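Local coordinates for receptor-like protein kinase ANXUR1 (Arabidopsis thaliana, PDB 6FIG) that is a plant receptor kinase involved in reproduction, whose tandem malectin-like ectodomain probably senses extracellular signals, at residues Gly206-Ile218 with Ser243-Ser255. Residues are numbered along the deposited sequence; the frame is centred on the assembly and turned at random.
Sequences GLTRTWYNDAPYI and SIAPADIYKTARS. With CA (calcium ion), chain H.
The indole of W211 lies over I249 and P246, the tight part of a contact that packs two segments of the malectin-like beta fold together beside a calcium site. The I249 and W211 side chains cross at about a right angle, with I249 CG1 over the face, 4.1 Å from the centroid of the W211 six-membered ring, a CH-pi contact. P246 makes a second, off-centre one with the five-membered ring on the same face, and A245 CB comes within 3.6 Å of W211 CH2. I249 O binds calcium with T252 O and OG1; N192 OD1, V193 O and N365 O complete the site.

Toward L207 the contact is polar. W211 CZ2 and L207 CD1 cover opposite faces of the R209 guanidinium, which meets the indole at its edge. R209 NH2 gives S243 O a bent bond (2.8 Å, 138°), NH1 weak ones to the S243 and I244 carbonyls, and NE a salt bridge to D203 OD2.

Beyond the metal, R254 grips D214 side-on in a salt bridge, I218 CD1 covering one guanidinium face. The loose side is here: partly exposed A215 brings CB only to 4.0 Å from R254 NH2. D214 OD2 receives R254 NE on its syn lone pair at 2.8 Å, whereas OD1 is met by NH2 from 35° above the carboxylate plane.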
ATOM      1  N   GLY A 206       1.075  -3.630  -4.959  1.00 27.52           N
ATOM      2  CA  GLY A 206      -0.059  -2.986  -4.259  1.00 27.36           C
ATOM      3  C   GLY A 206      -1.361  -2.857  -5.045  1.00 25.98           C
ATOM      4  O   GLY A 206      -2.141  -1.939  -4.792  1.00 26.63           O
ATOM      5  N   LEU A 207      -1.631  -3.783  -5.980  1.00 24.98           N
ATOM      6  CA  LEU A 207      -2.741  -3.622  -6.905  1.00 23.72           C
ATOM      7  C   LEU A 207      -4.062  -4.217  -6.395  1.00 23.16           C
ATOM      8  O   LEU A 207      -5.083  -4.080  -7.032  1.00 22.87           O
ATOM      9  CB  LEU A 207      -2.388  -4.213  -8.279  1.00 23.76           C
ATOM     10  CG  LEU A 207      -1.235  -3.539  -9.018  1.00 24.83           C
ATOM     11  CD1 LEU A 207      -0.937  -4.293 -10.314  1.00 25.22           C
ATOM     12  CD2 LEU A 207      -1.566  -2.077  -9.294  1.00 25.07           C
ATOM     13  N   THR A 208      -4.007  -4.889  -5.243  1.00 23.74           N
ATOM     14  CA  THR A 208      -5.171  -5.509  -4.611  1.00 24.33           C
ATOM     15  C   THR A 208      -6.103  -6.323  -5.498  1.00 23.07           C
ATOM     16  O   THR A 208      -7.311  -6.383  -5.269  1.00 22.49           O
ATOM     17  CB  THR A 208      -5.965  -4.523  -3.697  1.00 25.86           C
ATOM     18  OG1 THR A 208      -6.546  -3.454  -4.464  1.00 25.29           O
ATOM     19  CG2 THR A 208      -5.088  -3.980  -2.608  1.00 27.55           C
ATOM     20  N   ARG A 209      -5.515  -6.995  -6.492  1.00 21.96           N
ATOM     21  CA  ARG A 209      -6.225  -7.968  -7.311  1.00 21.06           C
ATOM     22  C   ARG A 209      -6.470  -9.246  -6.513  1.00 21.99           C
ATOM     23  O   ARG A 209      -5.605  -9.703  -5.770  1.00 22.58           O
ATOM     24  CB  ARG A 209      -5.414  -8.356  -8.542  1.00 20.64           C
ATOM     25  CG  ARG A 209      -5.128  -7.213  -9.496  1.00 20.14           C
ATOM     26  CD  ARG A 209      -3.992  -7.545 -10.460  1.00 20.02           C
ATOM     27  NE  ARG A 209      -2.753  -7.760  -9.741  1.00 20.05           N
ATOM     28  CZ  ARG A 209      -1.554  -7.965 -10.293  1.00 20.47           C
ATOM     29  NH1 ARG A 209      -1.388  -7.996 -11.609  1.00 20.62           N
ATOM     30  NH2 ARG A 209      -0.518  -8.183  -9.501  1.00 21.29           N
ATOM     31  N   THR A 210      -7.655  -9.812  -6.675  1.00 22.26           N
ATOM     32  CA  THR A 210      -7.970 -11.096  -6.086  1.00 23.71           C
ATOM     33  C   THR A 210      -7.671 -12.180  -7.119  1.00 22.84           C
ATOM     34  O   THR A 210      -8.070 -12.061  -8.263  1.00 23.01           O
ATOM     35  CB  THR A 210      -9.441 -11.152  -5.667  1.00 25.41           C
ATOM     36  OG1 THR A 210      -9.675 -10.088  -4.742  1.00 27.83           O
ATOM     37  CG2 THR A 210      -9.759 -12.456  -4.980  1.00 27.22           C
ATOM     38  N   TRP A 211      -6.972 -13.231  -6.703  1.00 22.97           N
ATOM     39  CA  TRP A 211      -6.680 -14.376  -7.591  1.00 22.81           C
ATOM     40  C   TRP A 211      -7.492 -15.570  -7.079  1.00 24.09           C
ATOM     41  O   TRP A 211      -7.303 -16.014  -5.954  1.00 27.31           O
ATOM     42  CB  TRP A 211      -5.194 -14.685  -7.618  1.00 22.40           C
ATOM     43  CG  TRP A 211      -4.314 -13.547  -8.016  1.00 21.34           C
ATOM     44  CD1 TRP A 211      -4.004 -12.428  -7.262  1.00 21.96           C
ATOM     45  CD2 TRP A 211      -3.656 -13.372  -9.279  1.00 20.70           C
ATOM     46  NE1 TRP A 211      -3.167 -11.604  -7.981  1.00 21.49           N
ATOM     47  CE2 TRP A 211      -2.944 -12.155  -9.219  1.00 20.55           C
ATOM     48  CE3 TRP A 211      -3.567 -14.154 -10.449  1.00 20.14           C
ATOM     49  CZ2 TRP A 211      -2.192 -11.688 -10.280  1.00 20.51           C
ATOM     50  CZ3 TRP A 211      -2.806 -13.693 -11.484  1.00 20.15           C
ATOM     51  CH2 TRP A 211      -2.128 -12.477 -11.402  1.00 20.08           C
ATOM     52  N   TYR A 212      -8.405 -16.083  -7.888  1.00 23.97           N
ATOM     53  CA  TYR A 212      -9.354 -17.099  -7.420  1.00 25.38           C
ATOM     54  C   TYR A 212      -8.905 -18.507  -7.795  1.00 25.15           C
ATOM     55  O   TYR A 212      -8.298 -18.724  -8.859  1.00 24.01           O
ATOM     56  CB  TYR A 212     -10.712 -16.847  -8.043  1.00 26.16           C
ATOM     57  CG  TYR A 212     -11.332 -15.532  -7.635  1.00 26.98           C
ATOM     58  CD1 TYR A 212     -12.117 -15.451  -6.505  1.00 28.62           C
ATOM     59  CD2 TYR A 212     -11.117 -14.375  -8.385  1.00 26.16           C
ATOM     60  CE1 TYR A 212     -12.698 -14.236  -6.129  1.00 29.37           C
ATOM     61  CE2 TYR A 212     -11.692 -13.163  -8.025  1.00 27.50           C
ATOM     62  CZ  TYR A 212     -12.471 -13.103  -6.895  1.00 28.61           C
ATOM     63  OH  TYR A 212     -13.025 -11.897  -6.542  1.00 31.08           O
ATOM     64  N   ASN A 213      -9.249 -19.464  -6.951  1.00 26.04           N
ATOM     65  CA  ASN A 213      -8.988 -20.855  -7.284  1.00 27.48           C
ATOM     66  C   ASN A 213      -9.657 -21.221  -8.622  1.00 26.82           C
ATOM     67  O   ASN A 213     -10.750 -20.738  -8.940  1.00 26.54           O
ATOM     68  CB  ASN A 213      -9.442 -21.783  -6.169  1.00 30.35           C
ATOM     69  CG  ASN A 213      -9.257 -23.244  -6.533  1.00 31.81           C
ATOM     70  OD1 ASN A 213     -10.213 -23.896  -6.917  1.00 34.47           O
ATOM     71  ND2 ASN A 213      -8.027 -23.750  -6.450  1.00 33.64           N
ATOM     72  N   ASP A 214      -8.965 -22.049  -9.416  1.00 26.31           N
ATOM     73  CA  ASP A 214      -9.408 -22.377 -10.776  1.00 25.69           C
ATOM     74  C   ASP A 214     -10.379 -23.542 -10.899  1.00 27.25           C
ATOM     75  O   ASP A 214     -10.937 -23.749 -11.968  1.00 27.61           O
ATOM     76  CB  ASP A 214      -8.205 -22.639 -11.678  1.00 24.71           C
ATOM     77  CG  ASP A 214      -7.505 -23.928 -11.340  1.00 25.48           C
ATOM     78  OD1 ASP A 214      -7.204 -24.135 -10.137  1.00 25.55           O
ATOM     79  OD2 ASP A 214      -7.276 -24.746 -12.265  1.00 24.74           O
ATOM     80  N   ALA A 215     -10.586 -24.308  -9.830  1.00 28.65           N
ATOM     81  CA  ALA A 215     -11.364 -25.552  -9.898  1.00 30.61           C
ATOM     82  C   ALA A 215     -12.754 -25.406 -10.530  1.00 31.29           C
ATOM     83  O   ALA A 215     -13.165 -26.276 -11.296  1.00 32.74           O
ATOM     84  CB  ALA A 215     -11.470 -26.192  -8.527  1.00 32.20           C
ATOM     85  N   PRO A 216     -13.468 -24.297 -10.244  1.00 31.56           N
ATOM     86  CA  PRO A 216     -14.798 -24.134 -10.833  1.00 32.12           C
ATOM     87  C   PRO A 216     -14.843 -24.053 -12.359  1.00 30.87           C
ATOM     88  O   PRO A 216     -15.910 -24.290 -12.951  1.00 32.17           O
ATOM     89  CB  PRO A 216     -15.285 -22.817 -10.224  1.00 32.51           C
ATOM     90  CG  PRO A 216     -14.575 -22.759  -8.910  1.00 32.80           C
ATOM     91  CD  PRO A 216     -13.210 -23.265  -9.220  1.00 31.53           C
ATOM     92  N   TYR A 217     -13.697 -23.769 -12.980  1.00 28.72           N
ATOM     93  CA  TYR A 217     -13.610 -23.586 -14.416  1.00 28.68           C
ATOM     94  C   TYR A 217     -13.115 -24.821 -15.168  1.00 29.86           C
ATOM     95  O   TYR A 217     -13.014 -24.792 -16.393  1.00 29.01           O
ATOM     96  CB  TYR A 217     -12.706 -22.379 -14.691  1.00 27.29           C
ATOM     97  CG  TYR A 217     -13.286 -21.138 -14.059  1.00 27.43           C
ATOM     98  CD1 TYR A 217     -14.328 -20.463 -14.680  1.00 27.80           C
ATOM     99  CD2 TYR A 217     -12.843 -20.690 -12.820  1.00 27.21           C
ATOM    100  CE1 TYR A 217     -14.884 -19.325 -14.109  1.00 28.38           C
ATOM    101  CE2 TYR A 217     -13.406 -19.552 -12.237  1.00 28.16           C
ATOM    102  CZ  TYR A 217     -14.419 -18.886 -12.888  1.00 28.40           C
ATOM    103  OH  TYR A 217     -14.978 -17.761 -12.310  1.00 29.53           O
ATOM    104  N   ILE A 218     -12.835 -25.909 -14.451  1.00 30.56           N
ATOM    105  CA  ILE A 218     -12.324 -27.125 -15.098  1.00 32.21           C
ATOM    106  C   ILE A 218     -13.487 -27.927 -15.620  1.00 34.77           C
ATOM    107  O   ILE A 218     -14.404 -28.268 -14.855  1.00 36.70           O
ATOM    108  CB  ILE A 218     -11.490 -27.996 -14.146  1.00 33.15           C
ATOM    109  CG1 ILE A 218     -10.235 -27.239 -13.741  1.00 33.25           C
ATOM    110  CG2 ILE A 218     -11.104 -29.328 -14.805  1.00 33.90           C
ATOM    111  CD1 ILE A 218      -9.670 -27.690 -12.429  1.00 34.93           C
ATOM    112  N   SER A 243       5.056  -6.937  -9.930  1.00 23.63           N
ATOM    113  CA  SER A 243       3.666  -6.544 -10.147  0.68 22.99           C
ATOM    114  C   SER A 243       2.890  -7.443 -11.093  1.00 21.71           C
ATOM    115  O   SER A 243       1.655  -7.407 -11.104  1.00 21.98           O
ATOM    116  CB  SER A 243       3.558  -5.109 -10.694  0.68 22.94           C
ATOM    117  OG  SER A 243       4.108  -4.187  -9.798  0.68 24.43           O
ATOM    118  N   ILE A 244       3.585  -8.263 -11.909  1.00 21.50           N
ATOM    119  CA  ILE A 244       2.885  -9.156 -12.814  1.00 20.92           C
ATOM    120  C   ILE A 244       1.952 -10.092 -12.049  1.00 20.38           C
ATOM    121  O   ILE A 244       0.799 -10.254 -12.409  1.00 20.84           O
ATOM    122  CB  ILE A 244       3.872  -9.939 -13.716  1.00 21.07           C
ATOM    123  CG1 ILE A 244       4.468  -9.001 -14.788  1.00 21.79           C
ATOM    124  CG2 ILE A 244       3.236 -11.153 -14.329  1.00 20.96           C
ATOM    125  CD1 ILE A 244       3.501  -8.577 -15.892  1.00 21.84           C
ATOM    126  N   ALA A 245       2.459 -10.681 -10.970  1.00 20.41           N
ATOM    127  CA  ALA A 245       1.644 -11.596 -10.149  1.00 20.35           C
ATOM    128  C   ALA A 245       2.419 -11.893  -8.873  1.00 20.60           C
ATOM    129  O   ALA A 245       3.647 -11.924  -8.896  1.00 22.16           O
ATOM    130  CB  ALA A 245       1.367 -12.889 -10.886  1.00 20.45           C
ATOM    131  N   PRO A 246       1.709 -12.110  -7.764  1.00 21.31           N
ATOM    132  CA  PRO A 246       2.378 -12.388  -6.514  1.00 22.59           C
ATOM    133  C   PRO A 246       3.015 -13.766  -6.452  1.00 23.03           C
ATOM    134  O   PRO A 246       2.643 -14.699  -7.195  1.00 22.79           O
ATOM    135  CB  PRO A 246       1.250 -12.268  -5.476  1.00 23.15           C
ATOM    136  CG  PRO A 246       0.028 -12.588  -6.227  1.00 22.11           C
ATOM    137  CD  PRO A 246       0.250 -12.067  -7.612  1.00 20.72           C
ATOM    138  N   ALA A 247       3.990 -13.892  -5.567  1.00 24.69           N
ATOM    139  CA  ALA A 247       4.799 -15.116  -5.498  1.00 25.60           C
ATOM    140  C   ALA A 247       3.961 -16.364  -5.284  1.00 25.85           C
ATOM    141  O   ALA A 247       4.269 -17.428  -5.840  1.00 24.79           O
ATOM    142  CB  ALA A 247       5.850 -15.011  -4.417  1.00 27.47           C
ATOM    143  N   ASP A 248       2.887 -16.239  -4.510  1.00 27.02           N
ATOM    144  CA  ASP A 248       2.044 -17.392  -4.225  1.00 28.71           C
ATOM    145  C   ASP A 248       1.381 -18.007  -5.451  1.00 27.06           C
ATOM    146  O   ASP A 248       1.129 -19.221  -5.435  1.00 28.43           O
ATOM    147  CB  ASP A 248       1.029 -17.097  -3.112  1.00 31.11           C
ATOM    148  CG  ASP A 248       1.638 -17.261  -1.696  1.00 34.77           C
ATOM    149  OD1 ASP A 248       2.758 -17.801  -1.514  1.00 38.32           O
ATOM    150  OD2 ASP A 248       0.990 -16.859  -0.723  1.00 37.75           O
ATOM    151  N   ILE A 249       1.136 -17.231  -6.513  1.00 25.11           N
ATOM    152  CA  ILE A 249       0.634 -17.796  -7.763  1.00 24.70           C
ATOM    153  C   ILE A 249       1.609 -18.857  -8.275  1.00 24.56           C
ATOM    154  O   ILE A 249       1.199 -19.972  -8.660  1.00 23.46           O
ATOM    155  CB  ILE A 249       0.472 -16.698  -8.853  1.00 25.20           C
ATOM    156  CG1 ILE A 249      -0.682 -15.766  -8.471  1.00 26.76           C
ATOM    157  CG2 ILE A 249       0.325 -17.279 -10.259  1.00 25.73           C
ATOM    158  CD1 ILE A 249      -2.041 -16.418  -8.469  1.00 28.28           C
ATOM    159  N   TYR A 250       2.886 -18.504  -8.265  1.00 23.67           N
ATOM    160  CA  TYR A 250       3.937 -19.345  -8.844  1.00 23.94           C
ATOM    161  C   TYR A 250       4.296 -20.542  -7.972  1.00 24.95           C
ATOM    162  O   TYR A 250       4.876 -21.505  -8.479  1.00 24.86           O
ATOM    163  CB  TYR A 250       5.148 -18.470  -9.175  1.00 23.55           C
ATOM    164  CG  TYR A 250       4.809 -17.404 -10.181  1.00 22.30           C
ATOM    165  CD1 TYR A 250       4.442 -17.736 -11.475  1.00 21.54           C
ATOM    166  CD2 TYR A 250       4.791 -16.062  -9.830  1.00 22.26           C
ATOM    167  CE1 TYR A 250       4.119 -16.771 -12.400  1.00 20.94           C
ATOM    168  CE2 TYR A 250       4.474 -15.080 -10.756  1.00 21.59           C
ATOM    169  CZ  TYR A 250       4.096 -15.437 -12.025  1.00 21.16           C
ATOM    170  OH  TYR A 250       3.776 -14.483 -12.957  1.00 21.12           O
ATOM    171  N   LYS A 251       3.918 -20.519  -6.690  1.00 25.93           N
ATOM    172  CA  LYS A 251       4.216 -21.636  -5.774  1.00 27.48           C
ATOM    173  C   LYS A 251       3.187 -22.774  -5.790  1.00 26.92           C
ATOM    174  O   LYS A 251       3.347 -23.772  -5.063  1.00 28.22           O
ATOM    175  CB  LYS A 251       4.390 -21.120  -4.335  1.00 30.12           C
ATOM    176  CG  LYS A 251       5.596 -20.222  -4.186  1.00 31.70           C
ATOM    177  CD  LYS A 251       5.695 -19.603  -2.791  1.00 34.78           C
ATOM    178  CE  LYS A 251       6.820 -18.578  -2.752  1.00 36.99           C
ATOM    179  NZ  LYS A 251       6.932 -17.853  -1.442  1.00 40.19           N
ATOM    180  N   THR A 252       2.123 -22.632  -6.579  1.00 25.02           N
ATOM    181  CA  THR A 252       1.172 -23.706  -6.779  1.00 25.18           C
ATOM    182  C   THR A 252       0.878 -23.874  -8.256  1.00 23.80           C
ATOM    183  O   THR A 252       0.927 -22.921  -9.028  1.00 22.06           O
ATOM    184  CB  THR A 252      -0.156 -23.478  -6.054  1.00 26.31           C
ATOM    185  OG1 THR A 252      -0.702 -22.230  -6.480  1.00 25.15           O
ATOM    186  CG2 THR A 252       0.039 -23.499  -4.526  1.00 28.22           C
ATOM    187  N   ALA A 253       0.498 -25.090  -8.629  1.00 24.26           N
ATOM    188  CA  ALA A 253       0.134 -25.384 -10.008  1.00 23.72           C
ATOM    189  C   ALA A 253      -0.879 -26.514 -10.076  1.00 24.45           C
ATOM    190  O   ALA A 253      -1.044 -27.299  -9.129  1.00 26.18           O
ATOM    191  CB  ALA A 253       1.387 -25.747 -10.817  1.00 23.52           C
ATOM    192  N   ARG A 254      -1.561 -26.585 -11.207  1.00 23.56           N
ATOM    193  CA  ARG A 254      -2.351 -27.760 -11.551  1.00 25.17           C
ATOM    194  C   ARG A 254      -1.580 -28.463 -12.647  1.00 25.00           C
ATOM    195  O   ARG A 254      -1.086 -27.827 -13.579  1.00 24.33           O
ATOM    196  CB  ARG A 254      -3.758 -27.400 -12.016  1.00 25.04           C
ATOM    197  CG  ARG A 254      -4.691 -28.592 -12.173  1.00 26.40           C
ATOM    198  CD  ARG A 254      -6.103 -28.172 -12.526  1.00 26.77           C
ATOM    199  NE  ARG A 254      -6.680 -27.326 -11.473  1.00 26.67           N
ATOM    200  CZ  ARG A 254      -7.168 -27.774 -10.312  1.00 29.05           C
ATOM    201  NH1 ARG A 254      -7.211 -29.076 -10.029  1.00 30.68           N
ATOM    202  NH2 ARG A 254      -7.658 -26.915  -9.425  1.00 29.47           N
ATOM    203  N   SER A 255      -1.480 -29.776 -12.519  1.00 26.07           N
ATOM    204  CA  SER A 255      -0.828 -30.607 -13.529  1.00 26.42           C
ATOM    205  C   SER A 255      -1.741 -31.758 -13.873  1.00 27.30           C
ATOM    206  O   SER A 255      -2.781 -31.949 -13.243  1.00 27.91           O
ATOM    207  CB  SER A 255       0.514 -31.107 -13.006  1.00 26.89           C
ATOM    208  OG  SER A 255       0.335 -32.037 -11.956  1.00 29.42           O
TER
HETATM  209 CA    CA H 501      -0.860 -21.330  -8.737  1.00 30.68          CA